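Local coordinates for sensor protein (Vibrio cholerae, PDB 3BY9), which senses C4-dicarboxylates such as succinate through this periplasmic domain of the histidine kinase DctB, which probably passes the signal on by ATP-dependent histidine phosphorylation, at residues A[25-30]-A[128-133]; A[74-79]-A[99-104]; A[153-158]-A[175-180]; A[21-26]-A[243-248]; A[197-202]-A[208-213]. All coordinates share one frame; numbering follows the deposited sequence.

Contact 1: A[25-30]-A[128-133]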
# COMPACT_ATOMS: atom_id res chain seq x y z
N ALA A 25 0.89 11.94 -7.76
CA ALA A 25 1.01 11.85 -9.22
C ALA A 25 1.22 10.41 -9.66
O ALA A 25 0.74 10.00 -10.74
CB ALA A 25 2.20 12.71 -9.77
N THR A 26 1.94 9.65 -8.83
CA THR A 26 2.25 8.25 -9.17
C THR A 26 0.99 7.39 -8.99
O THR A 26 0.61 6.63 -9.90
CB THR A 26 3.35 7.75 -8.24
OG1 THR A 26 4.52 8.53 -8.51
CG2 THR A 26 3.69 6.30 -8.47
N LEU A 27 0.30 7.58 -7.87
CA LEU A 27 -0.93 6.79 -7.64
C LEU A 27 -2.03 7.15 -8.69
O LEU A 27 -2.83 6.30 -9.08
CB LEU A 27 -1.47 7.08 -6.23
CG LEU A 27 -0.57 6.54 -5.11
CD1 LEU A 27 -1.13 7.08 -3.76
CD2 LEU A 27 -0.55 5.03 -5.12
N ASP A 28 -2.04 8.39 -9.16
CA ASP A 28 -3.07 8.85 -10.13
C ASP A 28 -3.01 8.08 -11.44
O ASP A 28 -3.99 8.09 -12.22
CB ASP A 28 -2.90 10.37 -10.42
CG ASP A 28 -4.03 10.95 -11.24
OD1 ASP A 28 -5.18 10.91 -10.76
OD2 ASP A 28 -3.76 11.44 -12.37
N LYS A 29 -1.89 7.44 -11.72
CA LYS A 29 -1.78 6.67 -12.96
C LYS A 29 -2.49 5.33 -12.85
O LYS A 29 -2.71 4.66 -13.87
CB LYS A 29 -0.32 6.38 -13.28
CG LYS A 29 0.51 7.66 -13.54
CD LYS A 29 1.99 7.33 -13.60
CE LYS A 29 2.79 8.59 -13.82
NZ LYS A 29 4.24 8.31 -13.69
N TYR A 30 -2.86 4.95 -11.64
CA TYR A 30 -3.48 3.63 -11.43
C TYR A 30 -4.87 3.67 -10.81
O TYR A 30 -5.70 2.77 -10.98
CB TYR A 30 -2.59 2.81 -10.46
CG TYR A 30 -1.21 2.57 -11.01
CD1 TYR A 30 -0.95 1.47 -11.77
CD2 TYR A 30 -0.18 3.50 -10.81
CE1 TYR A 30 0.30 1.26 -12.36
CE2 TYR A 30 1.07 3.30 -11.38
CZ TYR A 30 1.31 2.19 -12.15
OH TYR A 30 2.56 1.98 -12.75
N ARG A 128 5.12 -6.26 -1.55
CA ARG A 128 4.19 -5.21 -1.10
C ARG A 128 3.50 -4.58 -2.32
O ARG A 128 4.05 -4.54 -3.42
CB ARG A 128 4.97 -4.07 -0.42
CG ARG A 128 5.59 -4.40 0.94
CD ARG A 128 6.47 -3.23 1.41
NE ARG A 128 7.65 -3.12 0.55
CZ ARG A 128 8.32 -1.99 0.32
NH1 ARG A 128 7.95 -0.85 0.89
NH2 ARG A 128 9.35 -1.98 -0.54
N GLY A 129 2.31 -4.02 -2.09
CA GLY A 129 1.63 -3.32 -3.15
C GLY A 129 0.62 -2.33 -2.63
O GLY A 129 0.28 -2.32 -1.43
N TYR A 130 0.20 -1.44 -3.52
CA TYR A 130 -0.89 -0.54 -3.20
C TYR A 130 -2.01 -1.11 -4.12
O TYR A 130 -1.81 -1.25 -5.32
CB TYR A 130 -0.59 0.88 -3.62
CG TYR A 130 -1.51 1.85 -2.92
CD1 TYR A 130 -1.25 2.26 -1.62
CD2 TYR A 130 -2.71 2.23 -3.52
CE1 TYR A 130 -2.16 3.03 -0.90
CE2 TYR A 130 -3.63 3.01 -2.82
CZ TYR A 130 -3.36 3.40 -1.52
OH TYR A 130 -4.33 4.11 -0.81
N TYR A 131 -3.19 -1.32 -3.55
CA TYR A 131 -4.28 -1.95 -4.28
C TYR A 131 -5.46 -1.03 -4.49
O TYR A 131 -5.88 -0.35 -3.53
CB TYR A 131 -4.80 -3.18 -3.49
CG TYR A 131 -3.77 -4.27 -3.22
CD1 TYR A 131 -3.81 -5.48 -3.88
CD2 TYR A 131 -2.79 -4.10 -2.22
CE1 TYR A 131 -2.91 -6.52 -3.59
CE2 TYR A 131 -1.90 -5.14 -1.92
CZ TYR A 131 -1.96 -6.32 -2.59
OH TYR A 131 -1.06 -7.33 -2.32
N TYR A 132 -5.98 -1.00 -5.73
CA TYR A 132 -7.22 -0.25 -6.01
C TYR A 132 -8.25 -1.29 -6.47
O TYR A 132 -7.95 -2.14 -7.32
CB TYR A 132 -7.01 0.75 -7.14
CG TYR A 132 -6.26 1.98 -6.68
CD1 TYR A 132 -6.90 2.95 -5.91
CD2 TYR A 132 -4.93 2.15 -7.02
CE1 TYR A 132 -6.22 4.10 -5.49
CE2 TYR A 132 -4.23 3.29 -6.62
CZ TYR A 132 -4.87 4.24 -5.88
OH TYR A 132 -4.18 5.37 -5.54
N ALA A 133 -9.48 -1.21 -5.95
CA ALA A 133 -10.49 -2.20 -6.32
C ALA A 133 -11.80 -1.49 -6.66
O ALA A 133 -12.06 -0.35 -6.20
CB ALA A 133 -10.70 -3.19 -5.15
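Here the long N-terminal helix 5-27 runs out against the five-stranded antiparallel sheet of the succinate-binding domain, and L27 and Y30 meet Y130 and Y132 of strand 128-138. L27 does most of the work. Its CD2 methyl sits over one face of the Y130 ring, a CH-pi contact 4.2 Å from CD2 to the ring centroid and 25° off the normal, displaced toward the rim on the CD2 side of the ring. The second tyrosine reaches L27 with its hydroxyl end: Y132 OH lies 3.3 Å from L27 CB and 3.7 Å from L27 CD2, a close approach of oxygen to aliphatic carbon. With CG beside the backbone N (chi1 -77°), the Y132 ring stretches from the strand to L27 and crosses that side chain at about a right angle. Y30 contributes its carbonyl carbon, C, oblique to the Y132 ring and 4.1 Å from CD2, and its CB, 4.2 Å from Y132 CE2, while its own ring leads away and its hydroxyl bonds to Q71 O. The Y130 hydroxyl is held by Q117 NE2 of the neighbouring strand 116-121. Alternation along the strand puts Y131 on the other side of the sheet, where its OH bonds to a bound succinate and its ring stacks on Y106. L27 and Y30 also touch M150 of strand 141-150, so segment 25-30 leans on two adjacent strands.

Contact 2: A[74-79]-A[99-104]; sequences DTYLID and RNFAWR
F101 meets Y76 and I78 of strand 74-79 from the loop before helix 105-110, and the polar residue ahead of it shapes that loop. N100 OD1 accepts from A102 N at 2.9 Å, an Asx turn in which the donor stands above the carbonyl plane, 45° out of it. The F101 ring reaches toward the strand: CD2 lies 4.1 Å from Y76 CE1, the two side chains crossing at about a right angle, and I78 CD1 approaches the F101 ring at its edge, 4.3 Å from CD2. Y76 CG is wedged between its backbone N and carbonyl carbon (chi1 51°), which swings the ring across toward the loop, and its hydroxyl bonds to Y106 OH. This corner borders the succinate pocket of the sensor domain, to which R104 belongs. F101 to R104 form a type I beta turn, with R104 N bonded to F101 O at 2.9 Å. W103 then lays CH2 3.3 Å above the centre of the R104 guanidinium. R104, the N-cap residue of helix 105-110, gives NE to the bound succinate and NH2 to L121 O.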
# COMPACT_ATOMS: atom_id res chain seq x y z
N ASP A 74 -0.00 -6.35 -10.92
CA ASP A 74 -0.98 -7.38 -11.25
C ASP A 74 -2.34 -6.74 -11.46
O ASP A 74 -2.64 -5.74 -10.81
CB ASP A 74 -1.13 -8.36 -10.07
CG ASP A 74 0.21 -8.93 -9.62
OD1 ASP A 74 0.70 -9.92 -10.24
OD2 ASP A 74 0.79 -8.38 -8.66
N THR A 75 -3.17 -7.35 -12.31
CA THR A 75 -4.54 -6.82 -12.55
C THR A 75 -5.37 -8.11 -12.56
O THR A 75 -5.11 -8.99 -13.37
CB THR A 75 -4.65 -6.09 -13.90
OG1 THR A 75 -3.76 -4.95 -13.90
CG2 THR A 75 -6.10 -5.60 -14.11
N TYR A 76 -6.38 -8.20 -11.67
CA TYR A 76 -7.04 -9.49 -11.55
C TYR A 76 -8.51 -9.34 -11.17
O TYR A 76 -8.89 -8.39 -10.48
CB TYR A 76 -6.32 -10.39 -10.52
CG TYR A 76 -6.03 -9.77 -9.17
CD1 TYR A 76 -6.71 -10.23 -8.03
CD2 TYR A 76 -5.02 -8.79 -9.00
CE1 TYR A 76 -6.37 -9.72 -6.74
CE2 TYR A 76 -4.71 -8.29 -7.74
CZ TYR A 76 -5.36 -8.74 -6.64
OH TYR A 76 -4.97 -8.26 -5.41
N LEU A 77 -9.28 -10.31 -11.62
CA LEU A 77 -10.75 -10.32 -11.48
C LEU A 77 -11.21 -11.35 -10.49
O LEU A 77 -10.85 -12.50 -10.59
CB LEU A 77 -11.34 -10.63 -12.88
CG LEU A 77 -12.86 -10.68 -12.98
CD1 LEU A 77 -13.42 -9.25 -12.84
CD2 LEU A 77 -13.23 -11.16 -14.38
N ILE A 78 -12.06 -10.92 -9.54
CA ILE A 78 -12.51 -11.80 -8.47
C ILE A 78 -14.03 -11.98 -8.53
O ILE A 78 -14.74 -11.00 -8.75
CB ILE A 78 -12.11 -11.15 -7.14
CG1 ILE A 78 -10.59 -10.78 -7.17
CG2 ILE A 78 -12.29 -12.14 -6.01
CD1 ILE A 78 -10.14 -10.12 -5.85
N ASP A 79 -14.52 -13.21 -8.32
CA ASP A 79 -15.95 -13.42 -8.34
C ASP A 79 -16.61 -12.91 -7.06
O ASP A 79 -15.97 -12.38 -6.19
CB ASP A 79 -16.29 -14.90 -8.67
CG ASP A 79 -15.99 -15.88 -7.53
OD1 ASP A 79 -15.73 -15.45 -6.40
OD2 ASP A 79 -16.03 -17.11 -7.78
N ARG A 99 -7.10 -18.43 -6.09
CA ARG A 99 -6.89 -18.04 -4.68
C ARG A 99 -8.06 -17.17 -4.28
O ARG A 99 -8.51 -16.35 -5.09
CB ARG A 99 -5.60 -17.20 -4.52
CG ARG A 99 -4.36 -17.83 -5.08
CD ARG A 99 -4.05 -19.15 -4.42
NE ARG A 99 -2.65 -19.50 -4.58
CZ ARG A 99 -1.68 -19.17 -3.73
NH1 ARG A 99 -1.96 -18.48 -2.63
NH2 ARG A 99 -0.43 -19.56 -3.95
N ASN A 100 -8.49 -17.29 -3.02
CA ASN A 100 -9.62 -16.51 -2.54
C ASN A 100 -9.14 -15.36 -1.68
O ASN A 100 -8.28 -15.57 -0.79
CB ASN A 100 -10.57 -17.47 -1.79
CG ASN A 100 -11.82 -16.76 -1.31
OD1 ASN A 100 -11.76 -15.97 -0.37
ND2 ASN A 100 -12.94 -17.04 -1.95
N PHE A 101 -9.65 -14.14 -1.93
CA PHE A 101 -9.22 -12.95 -1.17
C PHE A 101 -10.40 -12.27 -0.45
O PHE A 101 -10.37 -11.06 -0.24
CB PHE A 101 -8.54 -11.96 -2.11
CG PHE A 101 -7.28 -12.53 -2.74
CD1 PHE A 101 -6.22 -12.90 -1.94
CD2 PHE A 101 -7.19 -12.75 -4.11
CE1 PHE A 101 -5.05 -13.52 -2.49
CE2 PHE A 101 -6.02 -13.36 -4.68
CZ PHE A 101 -4.96 -13.75 -3.85
N ALA A 102 -11.42 -13.06 -0.11
CA ALA A 102 -12.59 -12.44 0.56
C ALA A 102 -12.18 -11.85 1.88
O ALA A 102 -12.86 -10.98 2.41
CB ALA A 102 -13.70 -13.49 0.80
N TRP A 103 -11.07 -12.34 2.44
CA TRP A 103 -10.54 -11.87 3.71
C TRP A 103 -9.81 -10.51 3.60
O TRP A 103 -9.51 -9.85 4.64
CB TRP A 103 -9.59 -12.95 4.30
CG TRP A 103 -8.45 -13.32 3.38
CD1 TRP A 103 -8.47 -14.28 2.37
CD2 TRP A 103 -7.13 -12.73 3.34
NE1 TRP A 103 -7.24 -14.28 1.71
CE2 TRP A 103 -6.41 -13.35 2.29
CE3 TRP A 103 -6.50 -11.73 4.10
CZ2 TRP A 103 -5.09 -13.00 1.97
CZ3 TRP A 103 -5.16 -11.39 3.78
CH2 TRP A 103 -4.49 -12.02 2.73
N ARG A 104 -9.56 -10.06 2.37
CA ARG A 104 -8.88 -8.77 2.21
C ARG A 104 -9.85 -7.62 2.23
O ARG A 104 -10.90 -7.66 1.59
CB ARG A 104 -8.15 -8.69 0.87
CG ARG A 104 -6.83 -9.36 0.85
CD ARG A 104 -5.76 -8.59 1.68
NE ARG A 104 -4.41 -8.95 1.22
CZ ARG A 104 -3.31 -8.91 1.98
NH1 ARG A 104 -3.37 -8.51 3.25
NH2 ARG A 104 -2.15 -9.38 1.48

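Contact 3: A[153-158]-A[175-180]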
# COMPACT_ATOMS: atom_id res chain seq x y z
N SER A 153 7.97 0.55 -5.90
CA SER A 153 9.30 1.09 -6.26
C SER A 153 9.33 2.49 -6.80
O SER A 153 10.20 3.27 -6.41
CB SER A 153 9.99 0.17 -7.28
OG SER A 153 10.14 -1.12 -6.72
N ALA A 154 8.42 2.85 -7.71
CA ALA A 154 8.50 4.20 -8.25
C ALA A 154 8.28 5.25 -7.15
O ALA A 154 8.84 6.35 -7.21
CB ALA A 154 7.50 4.38 -9.42
N ILE A 155 7.46 4.92 -6.14
CA ILE A 155 7.26 5.88 -5.05
C ILE A 155 8.56 5.95 -4.22
O ILE A 155 9.12 7.02 -4.05
CB ILE A 155 6.10 5.47 -4.10
CG1 ILE A 155 4.75 5.70 -4.81
CG2 ILE A 155 6.12 6.31 -2.80
CD1 ILE A 155 3.53 5.39 -3.89
N GLU A 156 9.03 4.82 -3.71
CA GLU A 156 10.24 4.86 -2.89
C GLU A 156 11.43 5.43 -3.62
O GLU A 156 12.27 6.10 -3.02
CB GLU A 156 10.56 3.46 -2.34
CG GLU A 156 9.56 3.03 -1.27
CD GLU A 156 9.87 1.68 -0.61
OE1 GLU A 156 10.38 0.75 -1.30
OE2 GLU A 156 9.60 1.52 0.59
N GLN A 157 11.52 5.18 -4.93
CA GLN A 157 12.64 5.69 -5.72
C GLN A 157 12.61 7.21 -5.90
O GLN A 157 13.62 7.82 -6.29
CB GLN A 157 12.68 4.98 -7.08
CG GLN A 157 13.58 3.72 -7.12
CD GLN A 157 13.31 2.68 -6.01
OE1 GLN A 157 13.45 2.97 -4.82
NE2 GLN A 157 12.97 1.45 -6.42
N GLY A 158 11.46 7.81 -5.63
CA GLY A 158 11.31 9.26 -5.73
C GLY A 158 11.95 10.00 -4.56
O GLY A 158 12.03 11.23 -4.57
N VAL A 175 6.03 0.84 9.80
CA VAL A 175 6.69 1.41 8.61
C VAL A 175 6.39 0.52 7.41
O VAL A 175 6.83 -0.63 7.36
CB VAL A 175 8.22 1.52 8.87
CG1 VAL A 175 8.91 2.01 7.61
CG2 VAL A 175 8.45 2.56 10.00
N PHE A 176 5.61 1.04 6.45
CA PHE A 176 5.22 0.29 5.26
C PHE A 176 6.10 0.65 4.06
O PHE A 176 6.28 -0.19 3.18
CB PHE A 176 3.75 0.56 4.92
CG PHE A 176 3.29 -0.18 3.74
CD1 PHE A 176 3.26 -1.56 3.75
CD2 PHE A 176 2.96 0.50 2.58
CE1 PHE A 176 2.90 -2.29 2.61
CE2 PHE A 176 2.60 -0.21 1.42
CZ PHE A 176 2.57 -1.61 1.44
N MSE A 177 6.62 1.89 4.00
CA MSE A 177 7.56 2.31 2.93
C MSE A 177 8.67 3.07 3.65
O MSE A 177 8.43 3.68 4.67
CB MSE A 177 6.90 3.24 1.90
CG MSE A 177 5.96 2.46 1.03
SE MSE A 177 5.23 3.55 -0.40
CE MSE A 177 4.12 4.66 0.56
N SER A 178 9.88 3.05 3.09
CA SER A 178 10.94 3.80 3.77
C SER A 178 12.14 3.92 2.83
O SER A 178 12.31 3.09 1.95
CB SER A 178 11.40 3.02 4.97
OG SER A 178 12.46 3.74 5.63
N SER A 179 12.95 4.96 3.03
CA SER A 179 14.20 5.05 2.28
C SER A 179 15.27 4.19 3.00
O SER A 179 16.38 4.03 2.48
CB SER A 179 14.66 6.51 2.14
OG SER A 179 14.86 7.17 3.41
N GLN A 180 14.96 3.63 4.18
CA GLN A 180 15.89 2.72 4.89
C GLN A 180 15.10 1.40 4.95
O GLN A 180 14.24 1.18 5.79
CB GLN A 180 16.27 3.27 6.28
CG GLN A 180 16.88 2.26 7.27
CD GLN A 180 17.99 1.37 6.68
OE1 GLN A 180 17.73 0.46 5.89
NE2 GLN A 180 19.22 1.63 7.08
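E156 and I155 of the short helix 153-157 face a chain corner at M177, where F176 and M177 together oppose A168 in a classic beta bulge. The polar part across the contact is a single hydrogen bond, S178 N to E156 OE2, 2.9 Å long with an N-H...O angle of 157°. The donor arrives on the anti side of the carboxylate, 28° out of its plane. E156 extends beyond CG to reach it, and the same OE2 forms a salt bridge with R128, whose NH1 also bonds to F176 O. One carboxylate oxygen thus ties the corner to strand 128-138, and two donors would be expected to steady its negative charge. M177 CB lies 3.5 Å from that E156 OE2. Just past the corner, S178 OG accepts from Q180 N at 2.9 Å in an ST turn. The packing part belongs to M177, a selenomethionine whose side chain bends at its last torsion (chi3 -70°). I155, seated against helix 5-27, crosses it at about a right angle. The apolar touch itself runs from I155 CG2 to M177 SE, 3.8 Å.

Contact 4: A[21-26]-A[243-248]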
# COMPACT_ATOMS: atom_id res chain seq x y z
N SER A 21 3.50 15.25 -3.40
CA SER A 21 3.11 15.49 -4.78
C SER A 21 3.47 14.31 -5.67
O SER A 21 2.65 13.87 -6.49
CB SER A 21 3.77 16.76 -5.32
OG SER A 21 3.15 17.93 -4.79
N HIS A 22 4.70 13.80 -5.51
CA HIS A 22 5.18 12.66 -6.26
C HIS A 22 4.29 11.45 -6.01
O HIS A 22 3.97 10.67 -6.94
CB HIS A 22 6.62 12.34 -5.86
CG HIS A 22 7.15 11.07 -6.47
ND1 HIS A 22 7.37 10.93 -7.83
CD2 HIS A 22 7.48 9.89 -5.91
CE1 HIS A 22 7.81 9.71 -8.08
NE2 HIS A 22 7.88 9.06 -6.93
N ILE A 23 3.95 11.24 -4.75
CA ILE A 23 3.09 10.11 -4.41
C ILE A 23 1.73 10.21 -5.11
O ILE A 23 1.27 9.24 -5.73
CB ILE A 23 2.88 10.01 -2.87
CG1 ILE A 23 4.20 9.57 -2.22
CG2 ILE A 23 1.73 9.00 -2.54
CD1 ILE A 23 4.19 9.74 -0.67
N VAL A 24 1.09 11.36 -5.00
CA VAL A 24 -0.23 11.57 -5.61
C VAL A 24 -0.16 11.39 -7.12
O VAL A 24 -1.03 10.73 -7.71
CB VAL A 24 -0.77 12.99 -5.25
CG1 VAL A 24 -2.06 13.32 -6.04
CG2 VAL A 24 -1.06 13.04 -3.77
N ALA A 25 0.89 11.94 -7.76
CA ALA A 25 1.01 11.85 -9.22
C ALA A 25 1.22 10.41 -9.66
O ALA A 25 0.74 10.00 -10.74
CB ALA A 25 2.20 12.71 -9.77
N THR A 26 1.94 9.65 -8.83
CA THR A 26 2.25 8.25 -9.17
C THR A 26 0.99 7.39 -8.99
O THR A 26 0.61 6.63 -9.90
CB THR A 26 3.35 7.75 -8.24
OG1 THR A 26 4.52 8.53 -8.51
CG2 THR A 26 3.69 6.30 -8.47
N ARG A 243 3.37 14.45 7.71
CA ARG A 243 2.23 14.91 6.87
C ARG A 243 1.26 13.74 6.67
O ARG A 243 1.53 12.77 5.96
CB ARG A 243 2.76 15.39 5.49
CG ARG A 243 1.72 16.02 4.54
CD ARG A 243 1.35 17.41 4.97
NE ARG A 243 2.49 18.35 4.97
CZ ARG A 243 3.06 18.89 3.89
NH1 ARG A 243 2.67 18.60 2.65
NH2 ARG A 243 4.00 19.82 4.06
N PRO A 244 0.06 13.83 7.28
CA PRO A 244 -0.84 12.71 7.06
C PRO A 244 -1.45 12.83 5.67
O PRO A 244 -1.58 13.95 5.14
CB PRO A 244 -1.89 12.85 8.18
CG PRO A 244 -1.84 14.30 8.55
CD PRO A 244 -0.39 14.71 8.38
N LEU A 245 -1.79 11.68 5.08
CA LEU A 245 -2.46 11.60 3.78
C LEU A 245 -3.66 10.67 4.09
O LEU A 245 -3.66 9.48 3.78
CB LEU A 245 -1.54 10.99 2.72
CG LEU A 245 -0.26 11.80 2.38
CD1 LEU A 245 0.56 11.09 1.31
CD2 LEU A 245 -0.66 13.20 1.90
N PRO A 246 -4.69 11.22 4.74
CA PRO A 246 -5.91 10.49 5.13
C PRO A 246 -6.51 9.53 4.12
O PRO A 246 -6.95 8.43 4.49
CB PRO A 246 -6.89 11.61 5.50
CG PRO A 246 -5.99 12.64 6.08
CD PRO A 246 -4.81 12.65 5.10
N GLU A 247 -6.55 9.96 2.86
CA GLU A 247 -7.12 9.16 1.77
C GLU A 247 -6.40 7.85 1.59
O GLU A 247 -6.99 6.87 1.11
CB GLU A 247 -7.04 9.92 0.45
CG GLU A 247 -8.09 11.01 0.30
CD GLU A 247 -7.94 11.80 -1.00
OE1 GLU A 247 -7.76 11.18 -2.07
OE2 GLU A 247 -8.00 13.05 -0.95
N LEU A 248 -5.12 7.84 1.97
CA LEU A 248 -4.25 6.68 1.81
C LEU A 248 -4.05 5.91 3.10
O LEU A 248 -3.45 4.83 3.10
CB LEU A 248 -2.86 7.13 1.33
CG LEU A 248 -2.89 8.06 0.13
CD1 LEU A 248 -1.45 8.33 -0.29
CD2 LEU A 248 -3.69 7.39 -1.06
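Two torsions in I23 spread its branches over two leucines of the 243-248 segment. At chi1 -70°, CG1 lies beside the backbone N and CG2 beside the carbonyl carbon; chi2 near 168° then extends the long arm to CD1. That methyl meets L245 CD1 at 4.3 Å, while the short branch, CG2, meets L248 CD1 at 4.0 Å. Both leucines set CB toward the helix, and a turn brings them side by side, closed by the backbone bond from L248 N to L245 O at 2.8 Å. No hydrogen bond crosses between the segments, and the contact is wholly methyl against methyl. On the helix itself, T26 OG1 donates to H22 O at 2.7 Å, and T26 N bonds to that same carbonyl oxygen from the opposite face of its plane. H22 NE2 in turn bonds to A154 O of helix 153-157. I23 and L245 also touch I252 of strand 250-257. The arrangement is helix-on-sheet packing, in which the long N-terminal helix spans the membrane-proximal domain, one I23 side chain filling the angle between a strand end and the turn after it.

Contact 5: A[197-202]-A[208-213]; sequences NDIRQS and SPIPSL
R200 turns its guanidinium edge toward the backbone of S208, fastening the end of helix 193-202 to the loop that leads on to strand 223-226. The arginine starts with CG anti to its own N (chi1 178°) and then folds at chi2 and chi3, which curls NH2 round to S208 O at 3.1 Å. The bond is bent, with an N-H...O angle of 143°; S208 O lies near the guanidinium plane but tilted 25° from it, and the nitrogen stands above the carbonyl plane. An arginine side chain thus grips a backbone carbonyl of an irregular loop. Beside this hydrogen bond the isoleucines point at each other: I199 CG2 touches I210 CG1 at 4.2 Å, with I199 also packed on H172 and L191. At the helix end S202 OG donates to I199 O at 2.7 Å, and S208 OG is held by Y205 O. A water sits in the plane of the guanidinium, accepting from R200 NE at 3.0 Å and donating to S208 O at 2.9 Å.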
# COMPACT_ATOMS: atom_id res chain seq x y z
N ASN A 197 -1.34 -8.37 18.25
CA ASN A 197 -2.27 -9.44 17.86
C ASN A 197 -3.28 -8.91 16.83
O ASN A 197 -3.66 -9.65 15.89
CB ASN A 197 -3.01 -9.99 19.10
CG ASN A 197 -4.06 -11.00 18.71
OD1 ASN A 197 -3.74 -12.09 18.21
ND2 ASN A 197 -5.33 -10.64 18.90
N ASP A 198 -3.71 -7.67 17.00
CA ASP A 198 -4.66 -7.07 16.04
C ASP A 198 -4.01 -6.97 14.66
O ASP A 198 -4.67 -7.21 13.64
CB ASP A 198 -5.06 -5.64 16.44
CG ASP A 198 -5.95 -5.59 17.69
OD1 ASP A 198 -6.56 -6.62 18.05
OD2 ASP A 198 -6.04 -4.50 18.30
N ILE A 199 -2.74 -6.58 14.62
CA ILE A 199 -2.05 -6.46 13.33
C ILE A 199 -1.96 -7.82 12.70
O ILE A 199 -2.24 -8.00 11.51
CB ILE A 199 -0.62 -5.84 13.48
CG1 ILE A 199 -0.73 -4.39 13.98
CG2 ILE A 199 0.14 -5.94 12.14
CD1 ILE A 199 0.59 -3.83 14.55
N ARG A 200 -1.61 -8.82 13.50
CA ARG A 200 -1.48 -10.17 12.99
C ARG A 200 -2.81 -10.68 12.44
O ARG A 200 -2.85 -11.26 11.36
CB ARG A 200 -0.96 -11.12 14.09
CG ARG A 200 -0.85 -12.58 13.63
CD ARG A 200 0.18 -12.74 12.49
NE ARG A 200 1.48 -12.17 12.84
CZ ARG A 200 2.43 -12.80 13.51
NH1 ARG A 200 2.26 -14.05 13.93
NH2 ARG A 200 3.57 -12.16 13.76
N GLN A 201 -3.90 -10.46 13.18
CA GLN A 201 -5.20 -10.92 12.73
C GLN A 201 -5.64 -10.27 11.43
O GLN A 201 -6.28 -10.93 10.60
CB GLN A 201 -6.28 -10.71 13.81
CG GLN A 201 -5.98 -11.51 15.08
CD GLN A 201 -5.45 -12.94 14.80
OE1 GLN A 201 -4.67 -13.47 15.58
NE2 GLN A 201 -5.90 -13.55 13.70
N SER A 202 -5.29 -9.00 11.24
CA SER A 202 -5.67 -8.30 9.99
C SER A 202 -5.02 -8.90 8.77
O SER A 202 -5.58 -8.78 7.65
CB SER A 202 -5.29 -6.82 10.04
OG SER A 202 -3.88 -6.62 9.85
N SER A 208 4.11 -11.46 9.42
CA SER A 208 5.36 -10.76 9.68
C SER A 208 5.52 -10.41 11.12
O SER A 208 4.58 -9.96 11.77
CB SER A 208 5.44 -9.41 8.90
OG SER A 208 5.42 -9.60 7.51
N PRO A 209 6.72 -10.69 11.67
CA PRO A 209 6.91 -10.31 13.07
C PRO A 209 7.01 -8.79 12.91
O PRO A 209 7.52 -8.30 11.89
CB PRO A 209 8.26 -10.91 13.41
CG PRO A 209 8.25 -12.19 12.63
CD PRO A 209 7.61 -11.80 11.29
N ILE A 210 6.50 -8.05 13.87
CA ILE A 210 6.58 -6.60 13.79
C ILE A 210 7.46 -6.17 14.98
O ILE A 210 6.97 -5.90 16.06
CB ILE A 210 5.19 -6.00 13.96
CG1 ILE A 210 4.22 -6.60 12.92
CG2 ILE A 210 5.24 -4.45 13.87
CD1 ILE A 210 4.50 -6.21 11.44
N PRO A 211 8.78 -6.08 14.78
CA PRO A 211 9.63 -5.66 15.90
C PRO A 211 9.48 -4.17 16.05
O PRO A 211 8.98 -3.49 15.15
CB PRO A 211 11.06 -5.98 15.43
CG PRO A 211 10.93 -6.81 14.23
CD PRO A 211 9.58 -6.47 13.61
N SER A 212 9.97 -3.65 17.17
CA SER A 212 9.90 -2.21 17.42
C SER A 212 11.24 -1.52 17.21
O SER A 212 12.28 -2.06 17.59
CB SER A 212 9.46 -1.97 18.86
OG SER A 212 9.56 -0.58 19.14
N LEU A 213 11.21 -0.33 16.60
CA LEU A 213 12.45 0.46 16.41
C LEU A 213 12.81 1.17 17.72
O LEU A 213 13.90 1.74 17.84
CB LEU A 213 12.26 1.48 15.29
CG LEU A 213 12.06 0.81 13.91
CD1 LEU A 213 11.63 1.86 12.89
CD2 LEU A 213 13.33 0.11 13.45
O HOH W 1 1.73 -9.43 11.77

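Contacts 1 and 4 both use helix 5-27, share A25 and T26, and have centres 11 Å apart; L27 CD1 touches L248 CD1 between them. Contact 3 joins this group through H22, bonded to A154 O, and through R128, bonded to E156. Contacts 1 and 2 meet on the five-stranded sheet, where Y131 packs on Y76 beside the succinate pocket. Contact 5 touches none of the others and lies 20 Å or more from each, centre to centre. Along the chain contact 4 spans contacts 2, 3 and 5; contact 1 starts from the same segment and spans contact 2. The helix thus links the ligand-binding sheet with the four-stranded sheet of the second domain.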